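Local atomic coordinates of T9SS C-terminal target domain-containing protein (Bacteroides cellulosilyticus, PDB entry 5JVK), a protein that belongs to glycoside hydrolase family 39 and probably hydrolyses O-glycosidic bonds. Residues 24-29 with 60-65; 211-216 with 248-253. One frame throughout, in Å; residues are numbered along the deposited sequence.

Interaction 1: 24-29 with 60-65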
ATOM      1  N   LYS A  24       1.833  -9.031 -26.579  1.00 34.65           N
ATOM      2  CA  LYS A  24       0.454  -8.939 -27.081  1.00 35.60           C
ATOM      3  C   LYS A  24      -0.532  -8.770 -25.935  1.00 35.27           C
ATOM      4  O   LYS A  24      -0.608  -9.627 -25.053  1.00 34.40           O
ATOM      5  CB  LYS A  24       0.058 -10.185 -27.893  1.00 36.66           C
ATOM      6  CG  LYS A  24       0.428 -10.123 -29.365  1.00 37.77           C
ATOM      7  CD  LYS A  24      -0.334 -11.158 -30.182  1.00 38.38           C
ATOM      8  CE  LYS A  24       0.268 -11.344 -31.565  1.00 38.79           C
ATOM      9  NZ  LYS A  24       0.467 -10.066 -32.303  1.00 39.17           N
ATOM     10  N   LYS A  25      -1.298  -7.680 -25.980  1.00 35.69           N
ATOM     11  CA  LYS A  25      -2.257  -7.338 -24.935  1.00 36.36           C
ATOM     12  C   LYS A  25      -3.691  -7.400 -25.459  1.00 37.00           C
ATOM     13  O   LYS A  25      -4.089  -6.590 -26.296  1.00 36.74           O
ATOM     14  CB  LYS A  25      -1.945  -5.943 -24.378  1.00 36.01           C
ATOM     15  CG  LYS A  25      -0.513  -5.763 -23.875  1.00 35.69           C
ATOM     16  CD  LYS A  25      -0.115  -6.805 -22.835  1.00 35.49           C
ATOM     17  CE  LYS A  25       1.305  -6.599 -22.340  1.00 35.41           C
ATOM     18  NZ  LYS A  25       1.731  -7.710 -21.443  1.00 35.21           N
ATOM     19  N   ASN A  26      -4.448  -8.378 -24.959  1.00 38.06           N
ATOM     20  CA  ASN A  26      -5.858  -8.556 -25.298  1.00 39.11           C
ATOM     21  C   ASN A  26      -6.691  -7.583 -24.455  1.00 39.37           C
ATOM     22  O   ASN A  26      -7.187  -7.934 -23.381  1.00 39.51           O
ATOM     23  CB  ASN A  26      -6.270 -10.022 -25.060  1.00 39.62           C
ATOM     24  CG  ASN A  26      -7.624 -10.379 -25.667  1.00 40.50           C
ATOM     25  OD1 ASN A  26      -8.285  -9.559 -26.305  1.00 40.30           O
ATOM     26  ND2 ASN A  26      -8.037 -11.628 -25.469  1.00 40.98           N
ATOM     27  N   VAL A  27      -6.828  -6.356 -24.954  1.00 39.83           N
ATOM     28  CA  VAL A  27      -7.478  -5.267 -24.206  1.00 40.88           C
ATOM     29  C   VAL A  27      -9.014  -5.304 -24.217  1.00 42.47           C
ATOM     30  O   VAL A  27      -9.641  -4.948 -23.216  1.00 43.15           O
ATOM     31  CB  VAL A  27      -6.991  -3.865 -24.665  1.00 40.59           C
ATOM     32  CG1 VAL A  27      -5.472  -3.774 -24.575  1.00 40.36           C
ATOM     33  CG2 VAL A  27      -7.486  -3.508 -26.067  1.00 40.39           C
ATOM     34  N   ALA A  28      -9.615  -5.721 -25.333  1.00 44.41           N
ATOM     35  CA  ALA A  28     -11.076  -5.693 -25.484  1.00 45.79           C
ATOM     36  C   ALA A  28     -11.580  -6.631 -26.584  1.00 47.75           C
ATOM     37  O   ALA A  28     -10.786  -7.246 -27.297  1.00 48.19           O
ATOM     38  CB  ALA A  28     -11.536  -4.265 -25.758  1.00 45.50           C
ATOM     39  N   LYS A  29     -12.905  -6.739 -26.700  1.00 50.21           N
ATOM     40  CA  LYS A  29     -13.565  -7.546 -27.734  1.00 51.80           C
ATOM     41  C   LYS A  29     -14.658  -6.739 -28.438  1.00 52.93           C
ATOM     42  O   LYS A  29     -15.376  -5.960 -27.804  1.00 53.58           O
ATOM     43  CB  LYS A  29     -14.174  -8.807 -27.112  1.00 52.51           C
ATOM     44  CG  LYS A  29     -14.724  -9.809 -28.117  1.00 52.80           C
ATOM     45  CD  LYS A  29     -15.124 -11.111 -27.442  1.00 53.31           C
ATOM     46  CE  LYS A  29     -15.806 -12.058 -28.418  1.00 53.85           C
ATOM     47  NZ  LYS A  29     -16.095 -13.382 -27.797  1.00 54.03           N
ATOM     48  N   GLU A  60     -11.450 -10.463 -31.187  1.00 53.35           N
ATOM     49  CA  GLU A  60     -10.703  -9.934 -30.043  1.00 51.18           C
ATOM     50  C   GLU A  60      -9.743  -8.837 -30.510  1.00 47.75           C
ATOM     51  O   GLU A  60      -9.038  -9.009 -31.509  1.00 47.20           O
ATOM     52  CB  GLU A  60      -9.903 -11.054 -29.365  1.00 52.26           C
ATOM     53  CG  GLU A  60     -10.749 -12.137 -28.703  1.00 53.12           C
ATOM     54  CD  GLU A  60     -11.292 -11.749 -27.333  1.00 54.21           C
ATOM     55  OE1 GLU A  60     -11.182 -10.567 -26.932  1.00 54.95           O
ATOM     56  OE2 GLU A  60     -11.833 -12.641 -26.646  1.00 55.07           O
ATOM     57  N   LEU A  61      -9.724  -7.716 -29.790  1.00 44.28           N
ATOM     58  CA  LEU A  61      -8.768  -6.635 -30.049  1.00 43.00           C
ATOM     59  C   LEU A  61      -7.471  -6.894 -29.282  1.00 42.01           C
ATOM     60  O   LEU A  61      -7.467  -6.886 -28.048  1.00 41.26           O
ATOM     61  CB  LEU A  61      -9.352  -5.277 -29.651  1.00 42.88           C
ATOM     62  CG  LEU A  61      -8.434  -4.049 -29.749  1.00 43.10           C
ATOM     63  CD1 LEU A  61      -7.789  -3.930 -31.124  1.00 42.98           C
ATOM     64  CD2 LEU A  61      -9.207  -2.783 -29.409  1.00 43.07           C
ATOM     65  N   VAL A  62      -6.384  -7.111 -30.023  1.00 40.54           N
ATOM     66  CA  VAL A  62      -5.064  -7.380 -29.453  1.00 39.79           C
ATOM     67  C   VAL A  62      -4.064  -6.366 -30.012  1.00 39.09           C
ATOM     68  O   VAL A  62      -4.043  -6.125 -31.219  1.00 39.83           O
ATOM     69  CB  VAL A  62      -4.603  -8.818 -29.775  1.00 39.94           C
ATOM     70  CG1 VAL A  62      -3.213  -9.089 -29.206  1.00 40.15           C
ATOM     71  CG2 VAL A  62      -5.611  -9.830 -29.237  1.00 40.02           C
ATOM     72  N   ILE A  63      -3.246  -5.782 -29.132  1.00 37.61           N
ATOM     73  CA  ILE A  63      -2.275  -4.746 -29.507  1.00 36.76           C
ATOM     74  C   ILE A  63      -0.873  -5.159 -29.058  1.00 36.04           C
ATOM     75  O   ILE A  63      -0.682  -5.574 -27.915  1.00 35.70           O
ATOM     76  CB  ILE A  63      -2.632  -3.370 -28.891  1.00 36.99           C
ATOM     77  CG1 ILE A  63      -4.091  -3.009 -29.212  1.00 37.27           C
ATOM     78  CG2 ILE A  63      -1.684  -2.281 -29.402  1.00 36.99           C
ATOM     79  CD1 ILE A  63      -4.553  -1.668 -28.682  1.00 37.30           C
ATOM     80  N   ASP A  64       0.097  -5.030 -29.965  1.00 35.57           N
ATOM     81  CA  ASP A  64       1.500  -5.341 -29.683  1.00 35.10           C
ATOM     82  C   ASP A  64       2.157  -4.176 -28.941  1.00 33.57           C
ATOM     83  O   ASP A  64       2.328  -3.097 -29.507  1.00 33.26           O
ATOM     84  CB  ASP A  64       2.273  -5.608 -30.983  1.00 36.18           C
ATOM     85  CG  ASP A  64       1.765  -6.829 -31.735  1.00 37.27           C
ATOM     86  OD1 ASP A  64       1.770  -7.933 -31.152  1.00 36.93           O
ATOM     87  OD2 ASP A  64       1.384  -6.686 -32.921  1.00 37.93           O
ATOM     88  N   VAL A  65       2.523  -4.406 -27.680  1.00 31.83           N
ATOM     89  CA  VAL A  65       3.127  -3.383 -26.823  1.00 30.49           C
ATOM     90  C   VAL A  65       4.596  -3.737 -26.600  1.00 29.96           C
ATOM     91  O   VAL A  65       4.900  -4.738 -25.953  1.00 30.10           O
ATOM     92  CB  VAL A  65       2.382  -3.289 -25.475  1.00 30.03           C
ATOM     93  CG1 VAL A  65       3.028  -2.255 -24.560  1.00 29.81           C
ATOM     94  CG2 VAL A  65       0.910  -2.962 -25.710  1.00 29.99           C
TER
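A beta bulge sets Val27 and Ala28 against the single residue Leu61, interrupting the regular alternation of the two strands. The evidence is in the bonds, since Leu61 N reaches Ala28 O at 2.8 Å while Leu61 O receives only a weak, bent bond from Val27 N (3.2 Å, 127° at the hydrogen). Val27 has helical backbone angles, and Asn26 before it is the centre of an inverse gamma turn. The two antiparallel strands belong to the small sheet of the N-terminal beta-sandwich. Beyond the bulge the pairing is regular: Lys25 and Ile63 form a hydrogen-bonded pair, with Lys25 N to Ile63 O at 2.9 Å and the return bond from Ile63 N to Lys25 O at 3.1 Å.

Lys25, Ala28, Leu61 and Ile63 share the inward face of the sheet, where Leu61 and Ile63 pack on strands 37-44 and 50-55 of the facing sheet. The bulge leaves Val27 CG2 beside Leu61, 3.8 Å from CD2, in an oblique side-chain crossing. Lys25 CG touches Val65 CG2 at 3.6 Å; beyond it the chain bends at its second torsion and carries the amine away to Asp21 O and Ser19 OG.

The other face is largely polar, with Val62 among charged side chains. There the aliphatic chain of Lys29 runs past the carboxylate of Glu60, the charges staying beyond salt-bridge range. At the far end Lys24 lays its CB and CD against Val62 CG1, which it crosses at about a right angle, and runs alongside Asp64. A bend at its last torsion (chi4 -51°) brings Lys24 NZ onto the syn lone pair of Asp64 OD1, a salt bridge of 2.8 Å.

Interaction 2: 211-216 with 248-253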
ATOM      1  N   MET A 211      -8.091 -19.509  12.515  1.00 45.27           N
ATOM      2  CA  MET A 211      -7.135 -19.227  11.444  1.00 44.37           C
ATOM      3  C   MET A 211      -5.781 -19.876  11.697  1.00 43.69           C
ATOM      4  O   MET A 211      -5.165 -20.407  10.771  1.00 43.48           O
ATOM      5  CB  MET A 211      -6.953 -17.714  11.277  1.00 44.53           C
ATOM      6  CG  MET A 211      -8.201 -16.993  10.803  1.00 44.26           C
ATOM      7  SD  MET A 211      -8.629 -17.490   9.127  1.00 45.28           S
ATOM      8  CE  MET A 211     -10.288 -16.835   8.980  1.00 45.92           C
ATOM      9  N   GLY A 212      -5.324 -19.826  12.945  1.00 43.07           N
ATOM     10  CA  GLY A 212      -4.024 -20.369  13.311  1.00 43.10           C
ATOM     11  C   GLY A 212      -2.921 -19.489  12.758  1.00 42.95           C
ATOM     12  O   GLY A 212      -2.968 -18.264  12.915  1.00 43.47           O
ATOM     13  N   ASN A 213      -1.947 -20.113  12.095  1.00 42.42           N
ATOM     14  CA  ASN A 213      -0.835 -19.395  11.457  1.00 41.82           C
ATOM     15  C   ASN A 213      -1.101 -19.046   9.984  1.00 40.71           C
ATOM     16  O   ASN A 213      -0.188 -18.649   9.260  1.00 41.21           O
ATOM     17  CB  ASN A 213       0.470 -20.181  11.631  1.00 42.08           C
ATOM     18  CG  ASN A 213       0.936 -20.214  13.080  1.00 43.64           C
ATOM     19  OD1 ASN A 213       0.172 -19.910  14.003  1.00 44.26           O
ATOM     20  ND2 ASN A 213       2.197 -20.577  13.288  1.00 44.61           N
ATOM     21  N   ARG A 214      -2.358 -19.169   9.556  1.00 39.23           N
ATOM     22  CA  ARG A 214      -2.818 -18.565   8.306  1.00 38.17           C
ATOM     23  C   ARG A 214      -2.870 -17.033   8.433  1.00 37.12           C
ATOM     24  O   ARG A 214      -2.764 -16.322   7.431  1.00 36.46           O
ATOM     25  CB  ARG A 214      -4.198 -19.104   7.918  1.00 38.01           C
ATOM     26  CG  ARG A 214      -4.254 -20.613   7.699  1.00 37.72           C
ATOM     27  CD  ARG A 214      -5.679 -21.076   7.431  1.00 37.44           C
ATOM     28  NE  ARG A 214      -6.128 -20.722   6.083  1.00 36.96           N
ATOM     29  CZ  ARG A 214      -7.391 -20.764   5.654  1.00 36.63           C
ATOM     30  NH1 ARG A 214      -8.385 -21.149   6.454  1.00 36.46           N
ATOM     31  NH2 ARG A 214      -7.667 -20.413   4.400  1.00 36.84           N
ATOM     32  N   VAL A 215      -3.057 -16.547   9.665  1.00 35.99           N
ATOM     33  CA  VAL A 215      -3.009 -15.123  10.001  1.00 34.54           C
ATOM     34  C   VAL A 215      -2.116 -14.934  11.233  1.00 33.51           C
ATOM     35  O   VAL A 215      -2.512 -15.275  12.348  1.00 33.78           O
ATOM     36  CB  VAL A 215      -4.426 -14.575  10.287  1.00 34.57           C
ATOM     37  CG1 VAL A 215      -4.377 -13.088  10.631  1.00 34.72           C
ATOM     38  CG2 VAL A 215      -5.347 -14.823   9.095  1.00 34.32           C
ATOM     39  N   THR A 216      -0.916 -14.394  11.022  1.00 32.68           N
ATOM     40  CA  THR A 216       0.067 -14.177  12.096  1.00 31.76           C
ATOM     41  C   THR A 216       0.119 -12.735  12.631  1.00 30.86           C
ATOM     42  O   THR A 216       0.860 -12.464  13.579  1.00 30.10           O
ATOM     43  CB  THR A 216       1.483 -14.591  11.637  1.00 31.80           C
ATOM     44  OG1 THR A 216       1.774 -13.994  10.368  1.00 31.70           O
ATOM     45  CG2 THR A 216       1.581 -16.101  11.507  1.00 31.89           C
ATOM     46  N   ASN A 248      -2.566 -18.936  20.509  1.00 46.23           N
ATOM     47  CA  ASN A 248      -1.555 -18.978  19.444  1.00 44.50           C
ATOM     48  C   ASN A 248      -0.359 -18.105  19.849  1.00 44.13           C
ATOM     49  O   ASN A 248      -0.394 -16.889  19.663  1.00 44.79           O
ATOM     50  CB  ASN A 248      -2.161 -18.503  18.114  1.00 43.59           C
ATOM     51  CG  ASN A 248      -1.256 -18.757  16.911  1.00 43.00           C
ATOM     52  OD1 ASN A 248      -0.059 -19.022  17.045  1.00 42.23           O
ATOM     53  ND2 ASN A 248      -1.831 -18.653  15.719  1.00 42.81           N
ATOM     54  N   PRO A 249       0.703 -18.720  20.416  1.00 43.53           N
ATOM     55  CA  PRO A 249       1.906 -17.955  20.790  1.00 42.85           C
ATOM     56  C   PRO A 249       2.663 -17.305  19.624  1.00 42.61           C
ATOM     57  O   PRO A 249       3.392 -16.336  19.841  1.00 41.60           O
ATOM     58  CB  PRO A 249       2.800 -19.005  21.465  1.00 42.77           C
ATOM     59  CG  PRO A 249       1.878 -20.088  21.896  1.00 43.20           C
ATOM     60  CD  PRO A 249       0.790 -20.123  20.866  1.00 43.42           C
ATOM     61  N   ASP A 250       2.489 -17.832  18.410  1.00 43.25           N
ATOM     62  CA  ASP A 250       3.261 -17.398  17.238  1.00 43.02           C
ATOM     63  C   ASP A 250       2.786 -16.099  16.567  1.00 41.24           C
ATOM     64  O   ASP A 250       3.491 -15.583  15.701  1.00 41.75           O
ATOM     65  CB  ASP A 250       3.300 -18.521  16.186  1.00 44.01           C
ATOM     66  CG  ASP A 250       3.961 -19.798  16.702  1.00 45.04           C
ATOM     67  OD1 ASP A 250       4.822 -19.723  17.611  1.00 45.23           O
ATOM     68  OD2 ASP A 250       3.621 -20.883  16.182  1.00 45.97           O
ATOM     69  N   ILE A 251       1.619 -15.572  16.942  1.00 39.31           N
ATOM     70  CA  ILE A 251       1.134 -14.319  16.344  1.00 37.76           C
ATOM     71  C   ILE A 251       1.889 -13.095  16.868  1.00 36.11           C
ATOM     72  O   ILE A 251       2.569 -13.157  17.898  1.00 35.35           O
ATOM     73  CB  ILE A 251      -0.390 -14.080  16.543  1.00 37.55           C
ATOM     74  CG1 ILE A 251      -0.744 -13.752  18.005  1.00 37.70           C
ATOM     75  CG2 ILE A 251      -1.200 -15.270  16.047  1.00 37.69           C
ATOM     76  CD1 ILE A 251      -2.068 -13.039  18.149  1.00 37.90           C
ATOM     77  N   THR A 252       1.749 -11.993  16.138  1.00 34.24           N
ATOM     78  CA  THR A 252       2.152 -10.672  16.601  1.00 32.82           C
ATOM     79  C   THR A 252       0.871  -9.899  16.916  1.00 31.93           C
ATOM     80  O   THR A 252       0.126  -9.523  16.004  1.00 31.43           O
ATOM     81  CB  THR A 252       2.981  -9.940  15.532  1.00 32.61           C
ATOM     82  OG1 THR A 252       4.058 -10.783  15.113  1.00 32.51           O
ATOM     83  CG2 THR A 252       3.556  -8.639  16.074  1.00 33.03           C
ATOM     84  N   LEU A 253       0.596  -9.716  18.207  1.00 30.93           N
ATOM     85  CA  LEU A 253      -0.538  -8.911  18.661  1.00 30.26           C
ATOM     86  C   LEU A 253      -0.150  -7.437  18.599  1.00 29.63           C
ATOM     87  O   LEU A 253       0.795  -7.014  19.271  1.00 29.89           O
ATOM     88  CB  LEU A 253      -0.950  -9.309  20.084  1.00 30.07           C
ATOM     89  CG  LEU A 253      -2.295  -8.810  20.646  1.00 30.14           C
ATOM     90  CD1 LEU A 253      -2.268  -7.332  21.028  1.00 30.03           C
ATOM     91  CD2 LEU A 253      -3.447  -9.096  19.685  1.00 29.84           C
TER
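Two neighbouring helix-to-strand loops of a (beta/alpha)8 barrel meet here, joined by side-chain bonds of Asn213 to Asn248 and Asp250 and by a backbone bond where strands 217-220 and 252-255 begin. Asn248 opens a type I beta turn to Ile251, and its OD1 takes the backbone N of Asp250 at 3.1 Å, an Asx turn that positions the amide. The same amide presents ND2 to Asn213 OD1 at 2.9 Å; the bond is bent, 145° at the hydrogen, with the donor nearly in line with the Asn213 C=O. The two amides are almost coplanar, 5° apart. Asn213 then extends the network: its ND2 gives a straight bond to Asp250 OD2 (3.2 Å, 171° at the hydrogen), meeting the anti side of a carboxylate whose plane is turned well away from that of the amide. Replacing Asn248 by a leucine would probably leave Asn213 OD1 and Asp250 N without these partners, the Asn213 amide held at its ND2 end by Asp250 and the turn lacking its side-chain brace. At the start of the strands, Thr252 N bonds to Thr216 O at 2.7 Å, and Ile251 CA makes a CH contact with the same oxygen.

Gly212, with positive phi, follows helix 194-211, and Val208 of that helix touches Asn248 and Ile251. Val244 of helix 229-247 also touches Ile251, while the chain passes directly on into the adjacent parallel strands 217-220 and 252-255.

In the fold
Interactions 1 and 2 belong to different domains and do not touch: their centres are 43 Å apart and their nearest atoms about 30 Å. Interaction 1 joins strands of the N-terminal sandwich, whereas 211-216 with 248-253 links consecutive beta/alpha units of the barrel. Along the chain they follow in series, the first closing before the second opens. In barrels of this kind the active site lies at the C-terminal ends of the strands; interaction 2 sits at the N-terminal ends of its strands, hence probably at the end remote from catalysis. Both contacts are partly buried, centred 29 and 22 Å from the centre of the chain.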